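Local structure of DNA-dependent metalloprotease WSS1 homolog 2 (Schizosaccharomyces pombe, 5JIG) at residues Leu12-Lys17 and Thr79-Gly84; Leu21-Arg26 and Arg86-Val91. The protein probably acts as a zinc-dependent endopeptidase that uses DNA to meet its DNA-bound substrates and takes part in repairing DNA-protein crosslinks. All blocks are in the same frame, centred on the assembly; numbering follows the deposited sequence.

Interaction 1: Leu12-Lys17 and Thr79-Gly84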
loop_
_atom_site.group_PDB
_atom_site.type_symbol
_atom_site.label_atom_id
_atom_site.label_comp_id
_atom_site.label_asym_id
_atom_site.label_seq_id
_atom_site.Cartn_x
_atom_site.Cartn_y
_atom_site.Cartn_z
ATOM N N LEU A 12 12.584 2.737 7.314
ATOM C CA LEU A 12 13.155 3.371 8.493
ATOM C C LEU A 12 14.421 2.702 8.945
ATOM O O LEU A 12 14.741 1.584 8.623
ATOM C CB LEU A 12 12.102 3.399 9.544
ATOM C CG LEU A 12 10.881 4.225 9.048
ATOM C CD1 LEU A 12 9.894 4.267 10.103
ATOM C CD2 LEU A 12 11.190 5.703 8.647
ATOM N N ASP A 13 15.135 3.443 9.807
ATOM C CA ASP A 13 16.385 2.998 10.370
ATOM C C ASP A 13 16.172 2.169 11.613
ATOM O O ASP A 13 16.463 2.617 12.732
ATOM C CB ASP A 13 17.258 4.181 10.641
ATOM C CG ASP A 13 18.642 3.841 11.049
ATOM O OD1 ASP A 13 19.333 4.723 11.695
ATOM O OD2 ASP A 13 19.083 2.713 10.688
ATOM N N TYR A 14 15.649 0.976 11.429
ATOM C CA TYR A 14 15.406 0.007 12.471
ATOM C C TYR A 14 16.144 -1.300 12.074
ATOM O O TYR A 14 16.512 -1.506 10.933
ATOM C CB TYR A 14 13.899 -0.304 12.630
ATOM C CG TYR A 14 13.149 0.758 13.373
ATOM C CD1 TYR A 14 13.384 0.989 14.729
ATOM C CD2 TYR A 14 12.257 1.618 12.733
ATOM C CE1 TYR A 14 12.780 1.952 15.426
ATOM C CE2 TYR A 14 11.626 2.594 13.396
ATOM C CZ TYR A 14 11.856 2.806 14.734
ATOM O OH TYR A 14 11.188 3.797 15.406
ATOM N N PRO A 15 16.390 -2.175 13.078
ATOM C CA PRO A 15 16.956 -3.485 12.803
ATOM C C PRO A 15 16.151 -4.212 11.707
ATOM O O PRO A 15 14.912 -4.108 11.671
ATOM C CB PRO A 15 16.846 -4.203 14.167
ATOM C CG PRO A 15 16.918 -3.089 15.123
ATOM C CD PRO A 15 16.082 -2.008 14.499
ATOM N N HIS A 16 16.835 -4.938 10.849
ATOM C CA HIS A 16 16.192 -5.693 9.766
ATOM C C HIS A 16 15.467 -4.800 8.771
ATOM O O HIS A 16 14.474 -5.203 8.166
ATOM C CB HIS A 16 15.282 -6.764 10.286
ATOM C CG HIS A 16 15.867 -7.500 11.456
ATOM N ND1 HIS A 16 15.578 -7.172 12.752
ATOM C CD2 HIS A 16 16.820 -8.462 11.532
ATOM C CE1 HIS A 16 16.285 -7.929 13.575
ATOM N NE2 HIS A 16 17.052 -8.716 12.860
ATOM N N LYS A 17 16.006 -3.630 8.538
ATOM C CA LYS A 17 15.404 -2.751 7.533
ATOM C C LYS A 17 15.490 -3.400 6.152
ATOM O O LYS A 17 14.679 -3.088 5.295
ATOM C CB LYS A 17 16.012 -1.357 7.543
ATOM C CG LYS A 17 17.472 -1.336 7.257
ATOM C CD LYS A 17 18.033 0.072 7.389
ATOM C CE LYS A 17 17.703 1.011 6.316
ATOM N NZ LYS A 17 18.364 2.319 6.554
ATOM N N THR A 79 5.345 -4.601 14.058
ATOM C CA THR A 79 4.634 -4.742 15.320
ATOM C C THR A 79 5.493 -4.410 16.536
ATOM O O THR A 79 4.961 -4.369 17.660
ATOM C CB THR A 79 4.107 -6.187 15.510
ATOM O OG1 THR A 79 5.236 -7.057 15.467
ATOM C CG2 THR A 79 3.154 -6.596 14.417
ATOM N N ASP A 80 6.765 -4.242 16.380
ATOM C CA ASP A 80 7.738 -3.848 17.424
ATOM C C ASP A 80 8.921 -3.208 16.744
ATOM O O ASP A 80 8.884 -2.992 15.527
ATOM C CB ASP A 80 8.107 -5.084 18.319
ATOM C CG ASP A 80 8.747 -6.186 17.550
ATOM O OD1 ASP A 80 8.331 -7.363 17.788
ATOM O OD2 ASP A 80 9.645 -5.946 16.735
ATOM N N ARG A 81 9.984 -2.899 17.457
ATOM C CA ARG A 81 11.126 -2.183 16.923
ATOM C C ARG A 81 12.313 -3.054 16.738
ATOM O O ARG A 81 13.460 -2.537 16.648
ATOM C CB ARG A 81 11.421 -0.931 17.772
ATOM C CG ARG A 81 10.457 0.157 17.508
ATOM C CD ARG A 81 10.498 1.237 18.524
ATOM N NE ARG A 81 9.964 0.674 19.756
ATOM C CZ ARG A 81 9.803 1.306 20.904
ATOM N NH1 ARG A 81 9.270 0.656 21.936
ATOM N NH2 ARG A 81 10.209 2.565 21.050
ATOM N N TYR A 82 12.117 -4.364 16.567
ATOM C CA TYR A 82 13.227 -5.263 16.328
ATOM C C TYR A 82 12.961 -6.084 15.085
ATOM O O TYR A 82 13.426 -5.732 14.006
ATOM C CB TYR A 82 13.574 -6.061 17.591
ATOM C CG TYR A 82 14.846 -6.860 17.455
ATOM C CD1 TYR A 82 16.095 -6.231 17.403
ATOM C CD2 TYR A 82 14.832 -8.221 17.355
ATOM C CE1 TYR A 82 17.261 -6.981 17.260
ATOM C CE2 TYR A 82 15.972 -8.962 17.195
ATOM C CZ TYR A 82 17.197 -8.340 17.114
ATOM O OH TYR A 82 18.387 -9.016 16.965
ATOM N N ASP A 83 12.187 -7.163 15.192
ATOM C CA ASP A 83 11.935 -8.056 14.035
ATOM C C ASP A 83 10.476 -8.508 13.904
ATOM O O ASP A 83 10.235 -9.440 13.131
ATOM C CB ASP A 83 12.903 -9.274 14.026
ATOM C CG ASP A 83 12.695 -10.250 15.154
ATOM O OD1 ASP A 83 13.400 -11.302 15.114
ATOM O OD2 ASP A 83 11.868 -9.958 16.053
ATOM N N GLY A 84 9.554 -7.858 14.634
ATOM C CA GLY A 84 8.154 -8.247 14.468
ATOM C C GLY A 84 7.519 -7.464 13.323
ATOM O O GLY A 84 7.605 -6.229 13.267
#
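H16 meets Y82 in two ways. Its ring edge carries ND1 to the backbone carbonyl of Y82, with H16 ND1 2.9 Å from Y82 O and an N-H...O angle of 156°; the oxygen lies close to the imidazole plane, but the donor stands above the carbonyl plane. H16 CE1 sits over the centre of the Y82 ring, 3.7 Å from Y82 CZ, in a T-shaped pair with perpendicular planes and centroids 4.9 Å apart. The first bond of Y82 points away, but CG anti to the backbone N (chi1 -172°) brings the ring to H16 CE1. Histidine suits the place because one edge offers both a donor and a polarised C-H. P15, whose fixed phi suits the second position of a type II turn, lays CB 3.9 Å from Y82 CD1. R81 CG and CD run obliquely past Y14, with Y14 CE1 3.6 Å from R81 CG, while Y14 OH hydrogen-bonds to D51. P15 O and Y82 O, both acceptors, stand 3.2 Å apart; R78 donates to P15 O and weakly to Y82 O, which probably offsets their repulsion. D80, its short carboxylate suited to an Asx turn, shapes the 79-84 loop: OD2 takes Y82 N and G84 N (2.9 and 2.8 Å) from opposite faces. The pairing joins the Y14-K17 turn, with H16 as N-cap of helix 17-29, to that Asx turn: a surface loop-loop contact of the WLM domain, away from the metal site.

Interaction 2: Leu21-Arg26 and Arg86-Val91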
loop_
_atom_site.group_PDB
_atom_site.type_symbol
_atom_site.label_atom_id
_atom_site.label_comp_id
_atom_site.label_asym_id
_atom_site.label_seq_id
_atom_site.Cartn_x
_atom_site.Cartn_y
_atom_site.Cartn_z
ATOM N N LEU A 21 12.363 -3.442 3.594
ATOM C CA LEU A 21 12.441 -3.062 2.187
ATOM C C LEU A 21 11.874 -4.183 1.308
ATOM O O LEU A 21 11.120 -3.915 0.352
ATOM C CB LEU A 21 13.859 -2.672 1.801
ATOM C CG LEU A 21 14.033 -2.269 0.352
ATOM C CD1 LEU A 21 13.107 -1.128 -0.061
ATOM C CD2 LEU A 21 15.497 -1.929 0.153
ATOM N N ARG A 22 12.247 -5.442 1.593
ATOM C CA ARG A 22 11.669 -6.527 0.842
ATOM C C ARG A 22 10.148 -6.564 0.944
ATOM O O ARG A 22 9.460 -6.911 -0.026
ATOM C CB ARG A 22 12.217 -7.919 1.367
ATOM C CG ARG A 22 13.631 -8.213 1.042
ATOM C CD ARG A 22 13.883 -9.736 1.239
ATOM N NE ARG A 22 13.742 -10.298 2.603
ATOM C CZ ARG A 22 12.912 -11.297 2.974
ATOM N NH1 ARG A 22 12.989 -11.760 4.200
ATOM N NH2 ARG A 22 12.001 -11.803 2.150
ATOM N N TYR A 23 9.610 -6.173 2.094
ATOM C CA TYR A 23 8.171 -6.108 2.290
ATOM C C TYR A 23 7.567 -5.056 1.336
ATOM O O TYR A 23 6.570 -5.326 0.634
ATOM C CB TYR A 23 7.884 -5.768 3.751
ATOM C CG TYR A 23 6.539 -6.181 4.315
ATOM C CD1 TYR A 23 6.450 -6.637 5.608
ATOM C CD2 TYR A 23 5.371 -6.085 3.601
ATOM C CE1 TYR A 23 5.243 -7.003 6.164
ATOM C CE2 TYR A 23 4.150 -6.445 4.140
ATOM C CZ TYR A 23 4.089 -6.928 5.419
ATOM O OH TYR A 23 2.857 -7.304 5.904
ATOM N N LEU A 24 8.138 -3.850 1.294
ATOM C CA LEU A 24 7.657 -2.842 0.369
ATOM C C LEU A 24 7.799 -3.291 -1.096
ATOM O O LEU A 24 6.916 -2.998 -1.904
ATOM C CB LEU A 24 8.361 -1.497 0.569
ATOM C CG LEU A 24 8.070 -0.810 1.936
ATOM C CD1 LEU A 24 8.729 0.564 1.914
ATOM C CD2 LEU A 24 6.587 -0.681 2.217
ATOM N N GLU A 25 8.904 -3.944 -1.429
ATOM C CA GLU A 25 9.088 -4.422 -2.805
ATOM C C GLU A 25 7.984 -5.421 -3.159
ATOM O O GLU A 25 7.459 -5.401 -4.266
ATOM C CB GLU A 25 10.443 -5.053 -2.981
ATOM C CG GLU A 25 11.592 -4.076 -2.902
ATOM C CD GLU A 25 12.963 -4.792 -2.802
ATOM O OE1 GLU A 25 13.961 -4.109 -3.015
ATOM O OE2 GLU A 25 13.019 -5.950 -2.482
ATOM N N ARG A 26 7.654 -6.287 -2.214
ATOM C CA ARG A 26 6.604 -7.278 -2.434
ATOM C C ARG A 26 5.273 -6.588 -2.705
ATOM O O ARG A 26 4.529 -7.000 -3.627
ATOM C CB ARG A 26 6.489 -8.238 -1.258
ATOM C CG ARG A 26 5.392 -9.277 -1.408
ATOM C CD ARG A 26 5.304 -10.144 -0.215
ATOM N NE ARG A 26 4.292 -11.117 -0.322
ATOM C CZ ARG A 26 3.973 -11.972 0.705
ATOM N NH1 ARG A 26 2.994 -12.764 0.628
ATOM N NH2 ARG A 26 4.569 -11.868 1.866
ATOM N N ARG A 86 3.942 -7.119 10.727
ATOM C CA ARG A 86 2.502 -7.420 10.471
ATOM C C ARG A 86 2.253 -8.381 9.279
ATOM O O ARG A 86 3.047 -8.422 8.357
ATOM C CB ARG A 86 1.795 -6.082 10.210
ATOM C CG ARG A 86 1.723 -5.211 11.418
ATOM C CD ARG A 86 1.184 -3.812 11.142
ATOM N NE ARG A 86 1.370 -3.105 12.405
ATOM C CZ ARG A 86 0.563 -3.245 13.447
ATOM N NH1 ARG A 86 -0.586 -3.923 13.309
ATOM N NH2 ARG A 86 0.873 -2.637 14.574
ATOM N N ASP A 87 1.174 -9.118 9.361
ATOM C CA ASP A 87 0.886 -10.103 8.323
ATOM C C ASP A 87 0.569 -9.422 6.988
ATOM O O ASP A 87 -0.059 -8.339 6.923
ATOM C CB ASP A 87 -0.216 -11.038 8.714
ATOM C CG ASP A 87 -1.449 -10.370 8.927
ATOM O OD1 ASP A 87 -2.323 -10.463 8.047
ATOM O OD2 ASP A 87 -1.593 -9.728 9.972
ATOM N N TYR A 88 0.994 -10.076 5.920
ATOM C CA TYR A 88 0.877 -9.523 4.597
ATOM C C TYR A 88 -0.550 -9.205 4.207
ATOM O O TYR A 88 -0.817 -8.144 3.600
ATOM C CB TYR A 88 1.538 -10.433 3.565
ATOM C CG TYR A 88 1.611 -9.823 2.204
ATOM C CD1 TYR A 88 2.553 -8.869 1.914
ATOM C CD2 TYR A 88 0.705 -10.157 1.214
ATOM C CE1 TYR A 88 2.614 -8.256 0.675
ATOM C CE2 TYR A 88 0.760 -9.576 -0.054
ATOM C CZ TYR A 88 1.729 -8.602 -0.310
ATOM O OH TYR A 88 1.824 -7.980 -1.513
ATOM N N LYS A 89 -1.474 -10.121 4.469
ATOM C CA LYS A 89 -2.830 -9.885 4.047
ATOM C C LYS A 89 -3.349 -8.579 4.643
ATOM O O LYS A 89 -4.066 -7.808 3.956
ATOM C CB LYS A 89 -3.710 -11.059 4.436
ATOM C CG LYS A 89 -5.133 -11.017 4.142
ATOM C CD LYS A 89 -5.821 -12.340 4.313
ATOM C CE LYS A 89 -4.900 -13.510 4.123
ATOM N NZ LYS A 89 -4.351 -13.611 2.762
ATOM N N THR A 90 -3.074 -8.352 5.918
ATOM C CA THR A 90 -3.554 -7.176 6.566
ATOM C C THR A 90 -2.934 -5.906 5.995
ATOM O O THR A 90 -3.629 -4.915 5.749
ATOM C CB THR A 90 -3.319 -7.300 8.093
ATOM O OG1 THR A 90 -3.966 -8.526 8.554
ATOM C CG2 THR A 90 -3.823 -6.144 8.877
ATOM N N VAL A 91 -1.623 -5.936 5.788
ATOM C CA VAL A 91 -0.949 -4.756 5.221
ATOM C C VAL A 91 -1.365 -4.483 3.805
ATOM O O VAL A 91 -1.589 -3.316 3.430
ATOM C CB VAL A 91 0.579 -4.896 5.389
ATOM C CG1 VAL A 91 1.302 -3.745 4.667
ATOM C CG2 VAL A 91 0.947 -4.915 6.873
#
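Y23 reaches from helix 17-29 to the turn just before helix 88-100, where Y23 OH donates to R86 O at 2.7 Å. The oxygen lies at the edge of the phenol, near its plane, but the hydroxyl stands above the carbonyl plane. This is the close-packed side: V91, itself packed on L75 and L27, comes from the opposite direction and meets the phenol with both methyls, Y23 OH lying 3.2 Å from V91 CG2 and Y23 CE2 4.0 Å from V91 CG1. Tyrosine fits because it is long enough to span the helices and ends in a donor. Y88 sits obliquely against it, Y23 CE2 being 3.7 Å from Y88 CD1.

Toward solvent the packing changes character. R26, extended from CG to NE with CG anti to the backbone N (chi1 179°), lays its guanidinium flat on one Y88 face, the planes 2° apart and R26 CZ 3.6 Å from the Y88 ring centroid, a stacked cation-pi pair on an exposed arginine. Y88 OH bonds to D30. With Y88 cut back to an alanine, the R26 guanidinium would probably lose the surface it lies on and be freer to turn, and D30 would lose a hydroxyl partner. D87 N-caps helix 88-100, D87 OD1 accepting from T90 N (3.1 Å) and T90 OG1. The arrangement is helix-helix packing in the WLM metalloprotease domain, at the beginning of the helix that farther along carries H97 and E98 of the HExxH motif, with H101 just beyond.

How the interactions relate
From the N terminus, the chain leaves strand 6-10 through 12-17, enters helix 17-29 and passes 21-26; it then runs through helix 31-40 and strands 44-50, 64-67 and 72-76 before reaching 79-84 and 86-91. Interaction 1 closes a loop of 61 intervening residues and interaction 2 one of 59. Because their segments alternate, the loops cross rather than nest. Together they tie both the entrance and the body of helix 17-29 to the connection from strand 72-76 into the metal-binding helix 88-100. Their centres are 13 Å apart, and the two contacts touch where the side chains of T79 and R86 pack together.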